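Local coordinates for glucose-6-phosphate isomerase (Chlamydia trachomatis D/UW-3/CX, PDB 6OTU), which catalyses the reversible isomerisation of glucose 6-phosphate to fructose 6-phosphate, at residues 79-84 and 313-318; 182-185 and 191-194; 197-202 and 223-228. All blocks are in the same frame, centred on the assembly; numbering follows the deposited sequence.

Interaction 1. Residues 79-84 and 313-318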
# COMPACT_ATOMS: atom_id res chain seq x y z
N GLU A 79 -31.88 -7.60 -6.63
CA GLU A 79 -32.59 -6.80 -5.63
C GLU A 79 -31.63 -6.04 -4.71
O GLU A 79 -31.75 -6.06 -3.49
CB GLU A 79 -33.55 -7.67 -4.82
CG GLU A 79 -34.50 -8.48 -5.69
CD GLU A 79 -35.82 -8.77 -4.99
OE1 GLU A 79 -36.69 -7.87 -4.94
OE2 GLU A 79 -35.99 -9.90 -4.47
N LEU A 80 -30.67 -5.36 -5.34
CA LEU A 80 -29.64 -4.65 -4.59
C LEU A 80 -30.22 -3.48 -3.80
O LEU A 80 -29.82 -3.23 -2.66
CB LEU A 80 -28.54 -4.18 -5.55
CG LEU A 80 -27.81 -5.28 -6.34
CD1 LEU A 80 -26.55 -4.75 -7.00
CD2 LEU A 80 -27.47 -6.47 -5.46
N ILE A 81 -31.15 -2.73 -4.40
CA ILE A 81 -31.75 -1.60 -3.69
C ILE A 81 -32.56 -2.08 -2.48
O ILE A 81 -32.52 -1.47 -1.40
CB ILE A 81 -32.61 -0.76 -4.65
CG1 ILE A 81 -31.73 -0.07 -5.71
CG2 ILE A 81 -33.47 0.25 -3.87
CD1 ILE A 81 -30.78 1.00 -5.16
N LYS A 82 -33.32 -3.17 -2.64
CA LYS A 82 -34.10 -3.68 -1.52
C LYS A 82 -33.18 -4.14 -0.39
O LYS A 82 -33.47 -3.89 0.79
CB LYS A 82 -35.01 -4.83 -1.97
N GLN A 83 -32.05 -4.75 -0.73
CA GLN A 83 -31.12 -5.18 0.31
C GLN A 83 -30.48 -3.97 1.01
O GLN A 83 -30.25 -4.01 2.22
CB GLN A 83 -30.06 -6.11 -0.28
CG GLN A 83 -30.62 -7.44 -0.81
CD GLN A 83 -29.51 -8.39 -1.23
OE1 GLN A 83 -28.70 -8.83 -0.40
NE2 GLN A 83 -29.44 -8.70 -2.53
N MET A 84 -30.20 -2.90 0.26
CA MET A 84 -29.65 -1.70 0.89
C MET A 84 -30.64 -1.10 1.87
O MET A 84 -30.27 -0.72 2.99
CB MET A 84 -29.26 -0.67 -0.18
CG MET A 84 -28.71 0.66 0.35
SD MET A 84 -27.25 0.53 1.44
CE MET A 84 -25.90 0.03 0.34
N LEU A 313 -24.16 6.67 -7.44
CA LEU A 313 -22.70 6.56 -7.43
C LEU A 313 -22.22 5.22 -6.89
O LEU A 313 -21.57 4.47 -7.64
CB LEU A 313 -22.11 7.76 -6.69
CG LEU A 313 -22.29 9.12 -7.40
CD1 LEU A 313 -22.07 10.25 -6.45
CD2 LEU A 313 -21.35 9.24 -8.61
N PRO A 314 -22.53 4.81 -5.65
CA PRO A 314 -22.00 3.53 -5.17
C PRO A 314 -22.53 2.32 -5.93
O PRO A 314 -21.80 1.34 -6.09
CB PRO A 314 -22.40 3.51 -3.69
CG PRO A 314 -23.55 4.40 -3.59
CD PRO A 314 -23.36 5.47 -4.62
N LEU A 315 -23.76 2.38 -6.44
CA LEU A 315 -24.31 1.25 -7.19
C LEU A 315 -23.62 1.11 -8.55
O LEU A 315 -23.34 -0.01 -8.99
CB LEU A 315 -25.82 1.43 -7.37
CG LEU A 315 -26.49 0.20 -8.00
CD1 LEU A 315 -26.13 -1.04 -7.19
CD2 LEU A 315 -28.00 0.38 -8.08
N LEU A 316 -23.36 2.23 -9.23
CA LEU A 316 -22.64 2.17 -10.50
C LEU A 316 -21.22 1.66 -10.29
O LEU A 316 -20.75 0.77 -11.00
CB LEU A 316 -22.62 3.55 -11.16
CG LEU A 316 -22.02 3.77 -12.54
CD1 LEU A 316 -22.46 2.69 -13.53
CD2 LEU A 316 -22.41 5.15 -13.08
N SER A 317 -20.52 2.23 -9.30
CA SER A 317 -19.15 1.81 -9.06
C SER A 317 -19.09 0.33 -8.70
O SER A 317 -18.22 -0.40 -9.20
CB SER A 317 -18.54 2.69 -7.97
OG SER A 317 -17.45 2.02 -7.36
N ALA A 318 -20.06 -0.15 -7.91
CA ALA A 318 -20.12 -1.58 -7.59
C ALA A 318 -20.31 -2.43 -8.85
O ALA A 318 -19.62 -3.44 -9.03
CB ALA A 318 -21.25 -1.85 -6.59

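Interaction 2. Residues 182-185 and 191-194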
# COMPACT_ATOMS: atom_id res chain seq x y z
N PHE A 182 -1.37 10.78 17.10
CA PHE A 182 -0.59 9.58 16.84
C PHE A 182 -1.51 8.36 16.91
O PHE A 182 -2.55 8.37 17.57
CB PHE A 182 0.55 9.41 17.86
CG PHE A 182 1.52 10.56 17.86
CD1 PHE A 182 1.29 11.67 18.66
CD2 PHE A 182 2.64 10.54 17.05
CE1 PHE A 182 2.17 12.74 18.65
CE2 PHE A 182 3.53 11.61 17.03
CZ PHE A 182 3.30 12.71 17.83
N PHE A 183 -1.09 7.30 16.22
CA PHE A 183 -1.79 6.02 16.24
C PHE A 183 -0.81 4.94 16.64
O PHE A 183 0.23 4.77 15.99
CB PHE A 183 -2.43 5.69 14.89
CG PHE A 183 -3.41 6.72 14.43
CD1 PHE A 183 -2.98 7.85 13.77
CD2 PHE A 183 -4.76 6.56 14.69
CE1 PHE A 183 -3.90 8.81 13.36
CE2 PHE A 183 -5.68 7.51 14.27
CZ PHE A 183 -5.25 8.64 13.60
N VAL A 184 -1.14 4.21 17.70
CA VAL A 184 -0.37 3.06 18.16
C VAL A 184 -1.26 1.84 17.95
O VAL A 184 -2.33 1.72 18.55
CB VAL A 184 0.06 3.22 19.62
CG1 VAL A 184 0.74 1.95 20.16
CG2 VAL A 184 0.98 4.41 19.77
N SER A 185 -0.81 0.92 17.09
CA SER A 185 -1.67 -0.17 16.65
C SER A 185 -0.99 -1.53 16.79
O SER A 185 -1.53 -2.44 17.43
CB SER A 185 -2.12 0.07 15.21
OG SER A 185 -0.99 0.32 14.36
N ASN A 191 6.34 0.33 17.70
CA ASN A 191 5.27 1.28 17.42
C ASN A 191 4.99 2.16 18.63
O ASN A 191 4.95 3.39 18.52
CB ASN A 191 4.01 0.52 16.99
CG ASN A 191 2.93 1.43 16.38
OD1 ASN A 191 1.87 0.95 15.97
ND2 ASN A 191 3.21 2.74 16.31
N ALA A 192 4.82 1.55 19.81
CA ALA A 192 4.60 2.35 21.02
C ALA A 192 5.82 3.21 21.33
O ALA A 192 5.69 4.38 21.72
CB ALA A 192 4.27 1.46 22.21
N ALA A 193 7.01 2.66 21.15
CA ALA A 193 8.22 3.39 21.51
C ALA A 193 8.39 4.64 20.64
O ALA A 193 8.74 5.71 21.15
CB ALA A 193 9.43 2.47 21.40
N GLU A 194 8.15 4.53 19.32
CA GLU A 194 8.30 5.71 18.47
C GLU A 194 7.36 6.82 18.90
O GLU A 194 7.73 8.00 18.84
CB GLU A 194 8.08 5.36 16.98
CG GLU A 194 6.63 5.02 16.60
CD GLU A 194 6.42 4.67 15.12
OE1 GLU A 194 7.35 4.88 14.29
OE2 GLU A 194 5.31 4.17 14.79

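Interaction 3. Residues 197-202 and 223-228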
# COMPACT_ATOMS: atom_id res chain seq x y z
N ARG A 197 8.48 8.36 22.33
CA ARG A 197 9.65 9.21 22.15
C ARG A 197 9.26 10.65 21.86
O ARG A 197 10.03 11.57 22.16
CB ARG A 197 10.51 8.65 21.02
CG ARG A 197 11.82 9.39 20.79
CD ARG A 197 12.37 9.09 19.41
NE ARG A 197 13.82 9.20 19.36
CZ ARG A 197 14.47 10.21 18.78
NH1 ARG A 197 13.79 11.19 18.20
NH2 ARG A 197 15.81 10.23 18.78
N GLU A 198 8.07 10.88 21.32
CA GLU A 198 7.72 12.18 20.77
C GLU A 198 6.83 13.05 21.65
O GLU A 198 6.78 14.26 21.43
CB GLU A 198 7.03 12.00 19.41
CG GLU A 198 7.89 11.26 18.37
CD GLU A 198 9.16 12.02 18.01
OE1 GLU A 198 9.13 13.27 18.04
OE2 GLU A 198 10.19 11.37 17.71
N ILE A 199 6.12 12.48 22.63
CA ILE A 199 4.99 13.16 23.26
C ILE A 199 5.31 13.58 24.69
O ILE A 199 6.15 12.98 25.38
CB ILE A 199 3.72 12.28 23.23
CG1 ILE A 199 3.91 11.06 24.13
CG2 ILE A 199 3.41 11.85 21.79
CD1 ILE A 199 2.78 10.05 24.07
N ASP A 200 4.61 14.62 25.14
CA ASP A 200 4.59 15.03 26.54
C ASP A 200 3.38 14.37 27.19
O ASP A 200 2.23 14.73 26.89
CB ASP A 200 4.54 16.56 26.62
CG ASP A 200 4.41 17.10 28.04
OD1 ASP A 200 4.47 16.33 29.02
OD2 ASP A 200 4.24 18.33 28.15
N LEU A 201 3.63 13.39 28.07
CA LEU A 201 2.53 12.61 28.65
C LEU A 201 1.56 13.50 29.41
O LEU A 201 0.34 13.31 29.33
CB LEU A 201 3.07 11.51 29.56
CG LEU A 201 3.87 10.36 28.93
CD1 LEU A 201 4.47 9.44 30.00
CD2 LEU A 201 3.04 9.55 27.94
N GLU A 202 2.08 14.49 30.15
CA GLU A 202 1.20 15.39 30.90
C GLU A 202 0.23 16.11 29.98
O GLU A 202 -0.87 16.48 30.41
CB GLU A 202 2.03 16.39 31.69
CG GLU A 202 1.40 16.73 33.03
CD GLU A 202 2.42 17.19 34.06
OE1 GLU A 202 2.17 16.99 35.27
OE2 GLU A 202 3.48 17.74 33.65
N GLU A 223 -1.44 -1.12 28.33
CA GLU A 223 -0.62 -1.42 29.50
C GLU A 223 0.76 -0.77 29.38
O GLU A 223 1.26 -0.21 30.36
CB GLU A 223 -0.51 -2.93 29.70
CG GLU A 223 0.31 -3.35 30.91
CD GLU A 223 -0.22 -2.81 32.23
OE1 GLU A 223 -1.44 -2.54 32.31
OE2 GLU A 223 0.58 -2.67 33.19
N LEU A 224 1.35 -0.78 28.18
CA LEU A 224 2.62 -0.09 27.97
C LEU A 224 2.51 1.40 28.28
O LEU A 224 3.44 2.00 28.82
CB LEU A 224 3.10 -0.28 26.53
CG LEU A 224 4.13 -1.37 26.26
CD1 LEU A 224 4.52 -1.34 24.80
CD2 LEU A 224 5.35 -1.21 27.14
N PHE A 225 1.39 2.02 27.92
CA PHE A 225 1.26 3.45 28.17
C PHE A 225 0.96 3.73 29.63
O PHE A 225 1.48 4.70 30.20
CB PHE A 225 0.19 4.04 27.26
CG PHE A 225 0.72 4.54 25.94
CD1 PHE A 225 1.17 3.64 24.97
CD2 PHE A 225 0.79 5.90 25.67
CE1 PHE A 225 1.68 4.10 23.75
CE2 PHE A 225 1.30 6.36 24.45
CZ PHE A 225 1.74 5.45 23.49
N ARG A 226 0.13 2.88 30.26
CA ARG A 226 -0.16 3.03 31.69
C ARG A 226 1.12 3.01 32.50
O ARG A 226 1.28 3.80 33.43
CB ARG A 226 -1.11 1.93 32.18
CG ARG A 226 -2.51 1.98 31.58
CD ARG A 226 -3.62 1.88 32.62
NE ARG A 226 -4.93 2.07 31.98
CZ ARG A 226 -5.90 2.84 32.47
NH1 ARG A 226 -5.73 3.50 33.62
NH2 ARG A 226 -7.05 2.95 31.81
N GLN A 227 2.06 2.12 32.15
CA GLN A 227 3.33 2.03 32.87
C GLN A 227 4.16 3.29 32.66
O GLN A 227 4.83 3.75 33.59
CB GLN A 227 4.11 0.80 32.43
CG GLN A 227 3.30 -0.48 32.50
CD GLN A 227 4.03 -1.62 33.15
OE1 GLN A 227 4.37 -2.61 32.49
NE2 GLN A 227 4.27 -1.51 34.45
N ALA A 228 4.13 3.85 31.45
CA ALA A 228 4.91 5.06 31.18
C ALA A 228 4.41 6.23 32.02
O ALA A 228 5.22 6.98 32.58
CB ALA A 228 4.89 5.38 29.68

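Interaction 1. Residues 79-84 and 313-318
L315 reaches out from helix 313-327 and divides its two methyl groups between L80 and I81 of helix 80-89. The tighter half is the buried leucine pair, where CD1 of L80 meets CD1 of L315 at 3.7 Å, end to end. The I81 branch is the looser side and partly open to solvent: CD2 of L315 lies 4.1 Å from CD1 of I81, and these two side chains run at about a right angle to each other. L315 has its CG anti to the backbone N (chi1 -173°), which carries the fork away from its own helix toward L80 and I81. The contact is purely apolar. Helix 313-327 also packs on strands 48-51 and 54-57 of the mixed sheet, with L313 on L49, F54 and Y56, and L316 and S317 on Y56, so L315 links this layer to helix 80-89. Helix 466-487 borders both helices, with F485 against L80 and F475 against S317. The exposed E79 is the N-cap of helix 80-89 and also ends the preceding helix in a Schellman motif, with positive phi (56°). Q83 takes no part in the contact; its OE1 accepts a hydrogen bond from R363, and its NE2 donates one to O of R78.

Interaction 2. Residues 182-185 and 191-194
V184 and S185, where strand 180-184 runs out, take up the start of helix 189-196 through A192 and N191. Earlier on the strand, F182 lies beside the contact, its ring packed on V195 of the same helix. F183 contributes its backbone: its O stands 3.6 Å from ND2 of N191, while its side chain leads away toward Q154 and E161. V184 makes the apolar part. Its CG1, anti to the backbone N (chi1 174°), comes within 4.0 Å of CA and 4.1 Å of CB of A192. The CA atoms of V184 and A192 are 5.8 Å apart, a close approach consistent with the small side chain of A192. S185 makes the polar part. Its backbone N donates to OD1 of N191 at 2.9 Å, in a nearly straight bond (174° at the hydrogen) that arrives from above the plane of the amide, 46° out of it. OG of S185 lies 3.3 Å from the same oxygen, at best a weak bond whose proton may go to E161 instead; OG also accepts from ND2 of N383 in the second subunit. Beyond the segment, the backbone N of N186 also donates to OD1 of N191. The turn from strand to helix in this beta-alpha unit is thus bound back by a side chain of the helix it leads into. Two consecutive backbone N-H groups, of S185 and N186, converge on one buried amide oxygen, which satisfies them and should hold the turn in shape beside the subunit interface.

Interaction 3. Residues 197-202 and 223-228
I199 and L201, in the chain that follows helix 189-196, place their outer methyl groups against F225 and A228 of helix 216-231. CD1 of I199 comes to the rim of the F225 ring, near the ring plane, 4.0 Å from CE2. The CG1 branch of I199 sits between the backbone N and the carbonyl carbon (chi1 67°), with CD1 extended beyond it toward the ring. With CG beside the backbone N (chi1 -67°), L201 sends CD1 to the backbone of the helix: it lies 3.6 Å from O of A228 and 4.1 Å from CB of the same residue, so the leucine touches a carbonyl and a methyl group together. In the next shell, L196 of helix 189-196 packs on L201, F225 and A228, while L234 adds to the cover of L201. V153 of strand 151-155, next to the edge strand 180-184, touches both I199 and F225. D200, between the two apolar residues, turns its carboxylate outward, and OD1 accepts a weak bond of 3.2 Å from N of E202 as the chain enters a short 3-10 segment; O of D200 takes the hydroxyl of T204. At the far end, R197 donates from NH2 to O of S177 in the second subunit. The segment 197-202 closes a beta-alpha-beta crossover, in which strand 180-184, helix 189-196 and the parallel strand 204-209 follow one another with strand 151-155 between the two strands, an arrangement typical of the alpha-beta-alpha sandwich of SIS domains.

Interactions 2 and 3 are neighbours, their centres about 10 Å apart, at the edge of the parallel five-stranded sheet that contains strand 180-184. They follow in series along the chain, and they touch: CZ of F225 packs on CG2 of V184 at 3.9 Å, and L224 meets A192. Helices 189-196 and 216-231 thereby pack together, their apolar residues against the sheet, and both contacts reach the second subunit. Interaction 1, which has no such contact, lies across the chain's centre, about 38 Å from interaction 2 and 45 Å from interaction 3, centre to centre. It joins helices 80-89 and 313-327, the latter packed on the mixed sheet, and its segments flank both others in sequence.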